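Local coordinates for protein group II chitinase (Ostrinia furnacalis, PDB 6JAY) that probably hydrolyses chitin internally as a family 18 endochitinase, this chain being one catalytic domain of a longer, multidomain chitin-binding protein, at residues G84-S89 with D126-K131; V195-Y200 with I244-P249. All coordinates share one frame; numbering follows the deposited sequence. Where two conformers were deposited one is given.

Contact 1. Residues G84-S89 with D126-K131. With JUK (2-amino-1-[(furan-2-yl)methyl]-5-oxo-3-({[(2S)-oxolan-2-yl]methyl}carbamoyl)-5H-dipyrido[1,2-a:2',3'-d]pyrimidin-1-ium), chain C.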
loop_
_atom_site.group_PDB
_atom_site.type_symbol
_atom_site.label_atom_id
_atom_site.label_comp_id
_atom_site.label_asym_id
_atom_site.label_seq_id
_atom_site.Cartn_x
_atom_site.Cartn_y
_atom_site.Cartn_z
ATOM N N GLY A 84 0.959 -9.935 7.390
ATOM C CA GLY A 84 1.568 -8.858 8.148
ATOM C C GLY A 84 0.743 -7.589 8.207
ATOM O O GLY A 84 -0.378 -7.590 8.723
ATOM N N GLY A 85 1.282 -6.505 7.660
ATOM C CA GLY A 85 0.679 -5.193 7.785
ATOM C C GLY A 85 1.270 -4.412 8.948
ATOM O O GLY A 85 1.996 -4.938 9.795
ATOM N N TRP A 86 0.939 -3.115 8.986
ATOM C CA TRP A 86 1.486 -2.235 10.019
ATOM C C TRP A 86 1.212 -2.770 11.420
ATOM O O TRP A 86 2.132 -2.895 12.237
ATOM C CB TRP A 86 0.906 -0.828 9.877
ATOM C CG TRP A 86 1.401 0.116 10.932
ATOM C CD1 TRP A 86 0.775 0.451 12.095
ATOM C CD2 TRP A 86 2.639 0.830 10.917
ATOM N NE1 TRP A 86 1.553 1.337 12.812
ATOM C CE2 TRP A 86 2.700 1.588 12.104
ATOM C CE3 TRP A 86 3.704 0.903 10.014
ATOM C CZ2 TRP A 86 3.788 2.408 12.408
ATOM C CZ3 TRP A 86 4.775 1.730 10.314
ATOM C CH2 TRP A 86 4.807 2.469 11.503
ATOM N N ASN A 87 -0.054 -3.080 11.724
ATOM C CA ASN A 87 -0.401 -3.458 13.092
ATOM C C ASN A 87 0.293 -4.747 13.517
ATOM O O ASN A 87 0.783 -4.850 14.648
ATOM C CB ASN A 87 -1.917 -3.569 13.254
ATOM C CG ASN A 87 -2.595 -2.219 13.273
ATOM O OD1 ASN A 87 -1.954 -1.198 13.510
ATOM N ND2 ASN A 87 -3.897 -2.207 13.030
ATOM N N ASP A 88 0.383 -5.730 12.616
ATOM C CA ASP A 88 1.022 -6.991 12.975
ATOM C C ASP A 88 2.533 -6.873 13.087
ATOM O O ASP A 88 3.173 -7.797 13.598
ATOM C CB ASP A 88 0.660 -8.086 11.968
ATOM C CG ASP A 88 0.658 -9.470 12.602
ATOM O OD1 ASP A 88 0.092 -9.596 13.709
ATOM O OD2 ASP A 88 1.204 -10.421 12.004
ATOM N N SER A 89 3.110 -5.762 12.647
ATOM C CA SER A 89 4.553 -5.567 12.678
ATOM C C SER A 89 5.041 -4.857 13.935
ATOM O O SER A 89 6.212 -4.480 13.999
ATOM C CB SER A 89 5.005 -4.807 11.431
ATOM O OG SER A 89 4.647 -5.506 10.249
ATOM N N ASP A 126 4.230 -8.565 3.912
ATOM C CA ASP A 126 4.014 -7.178 4.320
ATOM C C ASP A 126 4.537 -6.946 5.734
ATOM O O ASP A 126 3.840 -6.403 6.593
ATOM C CB ASP A 126 2.532 -6.793 4.264
ATOM C CG ASP A 126 1.955 -6.882 2.875
ATOM O OD1 ASP A 126 2.046 -7.973 2.281
ATOM O OD2 ASP A 126 1.381 -5.887 2.388
ATOM N N TRP A 127 5.777 -7.356 5.996
ATOM C CA TRP A 127 6.412 -7.042 7.269
ATOM C C TRP A 127 6.926 -5.608 7.203
ATOM O O TRP A 127 7.732 -5.274 6.326
ATOM C CB TRP A 127 7.578 -8.001 7.493
ATOM C CG TRP A 127 8.384 -7.753 8.760
ATOM C CD1 TRP A 127 8.038 -6.979 9.839
ATOM C CD2 TRP A 127 9.658 -8.326 9.070
ATOM N NE1 TRP A 127 9.039 -7.024 10.796
ATOM C CE2 TRP A 127 10.037 -7.849 10.347
ATOM C CE3 TRP A 127 10.518 -9.194 8.389
ATOM C CZ2 TRP A 127 11.248 -8.206 10.946
ATOM C CZ3 TRP A 127 11.705 -9.559 8.988
ATOM C CH2 TRP A 127 12.062 -9.065 10.257
ATOM N N GLU A 128 6.482 -4.760 8.130
ATOM C CA GLU A 128 6.840 -3.340 8.114
ATOM C C GLU A 128 7.637 -3.004 9.377
ATOM O O GLU A 128 7.064 -2.555 10.373
ATOM C CB GLU A 128 5.562 -2.466 7.970
ATOM C CG GLU A 128 4.693 -2.902 6.779
ATOM C CD GLU A 128 3.506 -1.995 6.481
ATOM O OE1 GLU A 128 3.256 -1.015 7.209
ATOM O OE2 GLU A 128 2.813 -2.279 5.486
ATOM N N TYR A 129 8.964 -3.179 9.359
ATOM C CA TYR A 129 9.787 -3.604 8.232
ATOM C C TYR A 129 10.921 -4.425 8.830
ATOM O O TYR A 129 11.191 -4.316 10.031
ATOM C CB TYR A 129 10.389 -2.371 7.521
ATOM C CG TYR A 129 9.335 -1.501 6.897
ATOM C CD1 TYR A 129 8.812 -1.810 5.646
ATOM C CD2 TYR A 129 8.824 -0.403 7.574
ATOM C CE1 TYR A 129 7.810 -1.038 5.076
ATOM C CE2 TYR A 129 7.819 0.381 7.007
ATOM C CZ TYR A 129 7.332 0.057 5.753
ATOM O OH TYR A 129 6.331 0.825 5.186
ATOM N N PRO A 130 11.591 -5.247 8.023
ATOM C CA PRO A 130 12.795 -5.925 8.528
ATOM C C PRO A 130 13.764 -4.887 9.075
ATOM O O PRO A 130 13.961 -3.829 8.468
ATOM C CB PRO A 130 13.366 -6.612 7.280
ATOM C CG PRO A 130 12.223 -6.718 6.325
ATOM C CD PRO A 130 11.361 -5.509 6.589
ATOM N N LYS A 131 14.320 -5.170 10.261
ATOM C CA LYS A 131 15.275 -4.310 10.965
ATOM C C LYS A 131 14.580 -3.096 11.579
ATOM O O LYS A 131 14.637 -2.885 12.797
ATOM C CB LYS A 131 16.441 -3.905 10.049
ATOM C CG LYS A 131 17.809 -3.837 10.719
ATOM C CD LYS A 131 18.015 -2.542 11.456
ATOM C CE LYS A 131 19.413 -2.474 12.062
ATOM N NZ LYS A 131 19.479 -1.347 13.027
HETATM C C1 JUK C . -4.834 1.995 8.513
HETATM C C10 JUK C . 1.220 5.131 13.476
HETATM C C11 JUK C . -0.928 2.728 9.401
HETATM C C12 JUK C . 1.313 3.930 9.309
HETATM C C13 JUK C . 0.180 3.599 10.126
HETATM C C14 JUK C . 0.213 4.006 11.490
HETATM C C15 JUK C . 3.536 5.074 9.100
HETATM C C16 JUK C . 2.388 4.688 9.875
HETATM C C17 JUK C . 2.338 5.076 11.221
HETATM C C18 JUK C . 5.633 6.146 8.898
HETATM C C19 JUK C . 4.488 6.144 10.921
HETATM C C2 JUK C . -6.371 1.634 8.178
HETATM C C20 JUK C . 5.563 6.915 11.542
HETATM C C21 JUK C . 6.689 7.284 10.767
HETATM C C22 JUK C . 6.722 6.899 9.435
HETATM C C3 JUK C . -7.121 2.593 8.747
HETATM C C4 JUK C . -4.896 2.867 9.507
HETATM C C5 JUK C . -3.547 3.574 9.901
HETATM C C6 JUK C . 1.294 7.677 13.789
HETATM C C7 JUK C . 0.306 8.640 14.295
HETATM C C8 JUK C . -0.822 7.908 14.613
HETATM C C9 JUK C . 0.629 6.487 13.855
HETATM N N1 JUK C . -2.474 2.744 9.343
HETATM N N2 JUK C . -0.870 3.671 12.316
HETATM N N3 JUK C . 1.240 4.735 12.007
HETATM N N4 JUK C . 3.380 5.790 11.719
HETATM N N5 JUK C . 4.560 5.804 9.677
HETATM O O1 JUK C . 3.614 4.701 7.747
HETATM O O2 JUK C . -6.134 3.714 9.114
HETATM O O3 JUK C . -0.596 6.657 14.356
HETATM O O4 JUK C . -0.435 1.827 8.739
HETATM O O HOH W 1 8.494 -5.726 13.221
#
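D126 bonds to G85 through its backbone: G85 N donates to D126 O at 2.8 Å. The bond comes just after the parallel bridge of G84 with D126, where the two strands end. D126 and E128 are the last two acids of the DxxDxDxE signature, which marks the active site of family 18 glycoside hydrolases. The contact therefore probably lines the chitin-binding cleft. Between them, W127 turns the CD1 edge of its indole to S89, with CD1 3.7 Å from S89 OG. A water joins the same pair. It accepts from W127 NE1 at 2.8 Å and donates to S89 O at 2.7 Å. E128 N then donates to S89 OG at 2.9 Å in a nearly straight bond (172°). The S89 hydroxyl in turn donates to G85 O, 2.7 Å from OG, from above the carbonyl plane. This ties the turn 85-89 to the signature loop. The E128 side chain crosses W86 at about a right angle. Its OE1 lies 3.4 Å from W86 CE3, at the indole edge, with the carboxylate turned 64° from the ring. With CG anti to the backbone N (chi1 178°), the W86 indole reaches the ligand JUK and lays one face against its fused rings, with JUK C12 3.7 Å above the W86 ring plane. A cis peptide bond leads into Y129, whose ring carries E128 CB over its centre. The contact lies where barrel strands 78-84 and 122-126 run out into their loops. Strand 38-46 touches D126, W127 stacks on Y94 of helix 93-98, and Y129 packs on V176 of helix 174-180.

Contact 2. Residues V195-Y200 with I244-P249. With JUK (2-amino-1-[(furan-2-yl)methyl]-5-oxo-3-({[(2S)-oxolan-2-yl]methyl}carbamoyl)-5H-dipyrido[1,2-a:2',3'-d]pyrimidin-1-ium), chain C.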
loop_
_atom_site.group_PDB
_atom_site.type_symbol
_atom_site.label_atom_id
_atom_site.label_comp_id
_atom_site.label_asym_id
_atom_site.label_seq_id
_atom_site.Cartn_x
_atom_site.Cartn_y
_atom_site.Cartn_z
ATOM N N VAL A 195 6.192 -1.201 -4.155
ATOM C CA VAL A 195 6.844 -0.162 -3.376
ATOM C C VAL A 195 5.777 0.767 -2.815
ATOM O O VAL A 195 4.989 1.348 -3.569
ATOM C CB VAL A 195 7.860 0.611 -4.221
ATOM C CG1 VAL A 195 8.594 1.595 -3.327
ATOM C CG2 VAL A 195 8.845 -0.348 -4.891
ATOM N N MET A 196 5.763 0.918 -1.490
ATOM C CA MET A 196 4.735 1.709 -0.819
ATOM C C MET A 196 5.133 3.183 -0.835
ATOM O O MET A 196 5.505 3.771 0.181
ATOM C CB MET A 196 4.493 1.177 0.582
ATOM C CG MET A 196 3.823 -0.179 0.530
ATOM S SD MET A 196 3.394 -0.834 2.141
ATOM C CE MET A 196 5.005 -1.179 2.725
ATOM N N THR A 197 5.031 3.770 -2.030
ATOM C CA THR A 197 5.397 5.169 -2.288
ATOM C C THR A 197 4.320 6.127 -1.769
ATOM O O THR A 197 3.734 6.927 -2.500
ATOM C CB THR A 197 5.683 5.373 -3.772
ATOM O OG1 THR A 197 4.798 4.555 -4.555
ATOM C CG2 THR A 197 7.125 4.976 -4.103
ATOM N N TYR A 198 4.073 6.025 -0.469
ATOM C CA TYR A 198 3.123 6.885 0.222
ATOM C C TYR A 198 3.466 6.839 1.700
ATOM O O TYR A 198 4.383 6.126 2.123
ATOM C CB TYR A 198 1.668 6.478 -0.054
ATOM C CG TYR A 198 1.394 4.983 0.028
ATOM C CD1 TYR A 198 1.398 4.318 1.248
ATOM C CD2 TYR A 198 1.118 4.244 -1.121
ATOM C CE1 TYR A 198 1.138 2.955 1.320
ATOM C CE2 TYR A 198 0.859 2.879 -1.057
ATOM C CZ TYR A 198 0.873 2.251 0.168
ATOM O OH TYR A 198 0.606 0.903 0.243
ATOM N N ASP A 199 2.724 7.616 2.485
ATOM C CA ASP A 199 3.038 7.836 3.895
ATOM C C ASP A 199 4.441 8.415 4.079
ATOM O O ASP A 199 5.112 8.143 5.076
ATOM C CB ASP A 199 2.825 6.583 4.751
ATOM C CG ASP A 199 1.369 6.175 4.830
ATOM O OD1 ASP A 199 0.493 7.008 4.497
ATOM O OD2 ASP A 199 1.093 5.014 5.218
ATOM N N TYR A 200 4.897 9.225 3.118
ATOM C CA TYR A 200 6.150 9.942 3.325
ATOM C C TYR A 200 6.008 10.961 4.438
ATOM O O TYR A 200 7.002 11.320 5.086
ATOM C CB TYR A 200 6.552 10.678 2.055
ATOM C CG TYR A 200 7.066 9.801 0.947
ATOM C CD1 TYR A 200 8.396 9.389 0.918
ATOM C CD2 TYR A 200 6.220 9.387 -0.079
ATOM C CE1 TYR A 200 8.870 8.605 -0.098
ATOM C CE2 TYR A 200 6.692 8.603 -1.107
ATOM C CZ TYR A 200 8.021 8.216 -1.114
ATOM O OH TYR A 200 8.469 7.429 -2.137
ATOM N N ILE A 244 8.887 -3.850 -10.445
ATOM C CA ILE A 244 8.379 -2.801 -9.562
ATOM C C ILE A 244 6.945 -2.458 -9.933
ATOM O O ILE A 244 6.641 -2.183 -11.101
ATOM C CB ILE A 244 9.249 -1.541 -9.643
ATOM C CG1 ILE A 244 10.648 -1.849 -9.117
ATOM C CG2 ILE A 244 8.592 -0.368 -8.879
ATOM C CD1 ILE A 244 11.625 -0.745 -9.399
ATOM N N VAL A 245 6.073 -2.416 -8.931
ATOM C CA VAL A 245 4.785 -1.749 -9.069
ATOM C C VAL A 245 4.758 -0.601 -8.073
ATOM O O VAL A 245 5.138 -0.771 -6.906
ATOM C CB VAL A 245 3.579 -2.707 -8.917
ATOM C CG1 VAL A 245 3.645 -3.808 -9.979
ATOM C CG2 VAL A 245 3.502 -3.318 -7.531
ATOM N N MET A 246 4.349 0.574 -8.543
ATOM C CA MET A 246 4.407 1.791 -7.744
ATOM C C MET A 246 3.097 2.024 -7.006
ATOM O O MET A 246 2.040 2.158 -7.633
ATOM C CB MET A 246 4.717 2.995 -8.623
ATOM C CG MET A 246 4.937 4.226 -7.799
ATOM S SD MET A 246 5.499 5.588 -8.822
ATOM C CE MET A 246 3.940 6.261 -9.297
ATOM N N GLY A 247 3.183 2.106 -5.678
ATOM C CA GLY A 247 1.994 2.339 -4.865
ATOM C C GLY A 247 1.439 3.752 -4.999
ATOM O O GLY A 247 2.176 4.739 -5.073
ATOM N N MET A 248 0.110 3.838 -4.984
ATOM C CA MET A 248 -0.593 5.107 -5.011
ATOM C C MET A 248 -1.674 5.092 -3.936
ATOM O O MET A 248 -2.425 4.100 -3.818
ATOM C CB MET A 248 -1.199 5.349 -6.396
ATOM C CG MET A 248 -0.151 5.757 -7.471
ATOM S SD MET A 248 -0.786 5.558 -9.143
ATOM C CE MET A 248 -0.790 3.777 -9.298
ATOM N N PRO A 249 -1.774 6.140 -3.120
ATOM C CA PRO A 249 -2.750 6.142 -2.017
ATOM C C PRO A 249 -4.137 6.575 -2.452
ATOM O O PRO A 249 -4.298 7.586 -3.147
ATOM C CB PRO A 249 -2.163 7.172 -1.040
ATOM C CG PRO A 249 -1.463 8.151 -1.934
ATOM C CD PRO A 249 -0.906 7.335 -3.101
HETATM C C1 JUK C . -4.834 1.995 8.513
HETATM C C10 JUK C . 1.220 5.131 13.476
HETATM C C11 JUK C . -0.928 2.728 9.401
HETATM C C12 JUK C . 1.313 3.930 9.309
HETATM C C13 JUK C . 0.180 3.599 10.126
HETATM C C14 JUK C . 0.213 4.006 11.490
HETATM C C15 JUK C . 3.536 5.074 9.100
HETATM C C16 JUK C . 2.388 4.688 9.875
HETATM C C17 JUK C . 2.338 5.076 11.221
HETATM C C18 JUK C . 5.633 6.146 8.898
HETATM C C19 JUK C . 4.488 6.144 10.921
HETATM C C2 JUK C . -6.371 1.634 8.178
HETATM C C20 JUK C . 5.563 6.915 11.542
HETATM C C21 JUK C . 6.689 7.284 10.767
HETATM C C22 JUK C . 6.722 6.899 9.435
HETATM C C3 JUK C . -7.121 2.593 8.747
HETATM C C4 JUK C . -4.896 2.867 9.507
HETATM C C5 JUK C . -3.547 3.574 9.901
HETATM C C6 JUK C . 1.294 7.677 13.789
HETATM C C7 JUK C . 0.306 8.640 14.295
HETATM C C8 JUK C . -0.822 7.908 14.613
HETATM C C9 JUK C . 0.629 6.487 13.855
HETATM N N1 JUK C . -2.474 2.744 9.343
HETATM N N2 JUK C . -0.870 3.671 12.316
HETATM N N3 JUK C . 1.240 4.735 12.007
HETATM N N4 JUK C . 3.380 5.790 11.719
HETATM N N5 JUK C . 4.560 5.804 9.677
HETATM O O1 JUK C . 3.614 4.701 7.747
HETATM O O2 JUK C . -6.134 3.714 9.114
HETATM O O3 JUK C . -0.596 6.657 14.356
HETATM O O4 JUK C . -0.435 1.827 8.739
HETATM O O HOH W 2 2.610 7.453 -5.041
#
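V195 and G247 join two neighbouring parallel strands of the TIM barrel, 192-195 and 244-257. V195 is gripped at both backbone ends. Its N donates to V245 O at 3.0 Å, and its O accepts from G247 N at 2.9 Å. The side chain of V195 lies on the same face of the sheet as M246. Its CG2 branch meets I244 CG2 at 4.0 Å, the two side chains crossing obliquely. Helix 227-236 covers V195 through T230 and W234, and helix 325-337 covers M246. Y198 packs on the second strand with its ring edge. CD2 is 3.9 Å from G247 C, close to the ring plane. G247 has no side chain, and the phenol edge comes directly against its backbone. The torsion of Y198 holds CG between the backbone N and the carbonyl carbon (chi1 45°). From there Y198 CB rests 4.0 Å from P249 CB, and the side chain also touches M344 and W346. M196 C sits over one face of the ring. M196 and T197 are each the centre of an inverse gamma turn. Beyond them D199 approaches the ligand JUK, while its OD1 bonds to Y251 and Q253. The carbonyl of G247 takes two bonds. A water donates to it and to T197 O, and T197 OG1 donates at 2.7 Å to a lone pair of G247 O, in the carbonyl plane.

Contact 1 comes first along the chain. It closes the loop between S89 and D126, which holds helices 93-98 and 101-118. The chain then runs through strand 165-170 to strand 192-195. There contact 2 opens, and it closes on strand 244-257 after helix 227-236. The two loops lie in series; they neither nest nor cross. Each contact ties a pair of neighbouring barrel strands, and strand 165-170 sits between the two pairs. The centres of contact 1 and contact 2 are about 15 Å apart. M196 bridges them: its CE is 3.4 Å from Y129 OH, and its SD packs near E128. Both contacts touch JUK, and together they form part of its binding site.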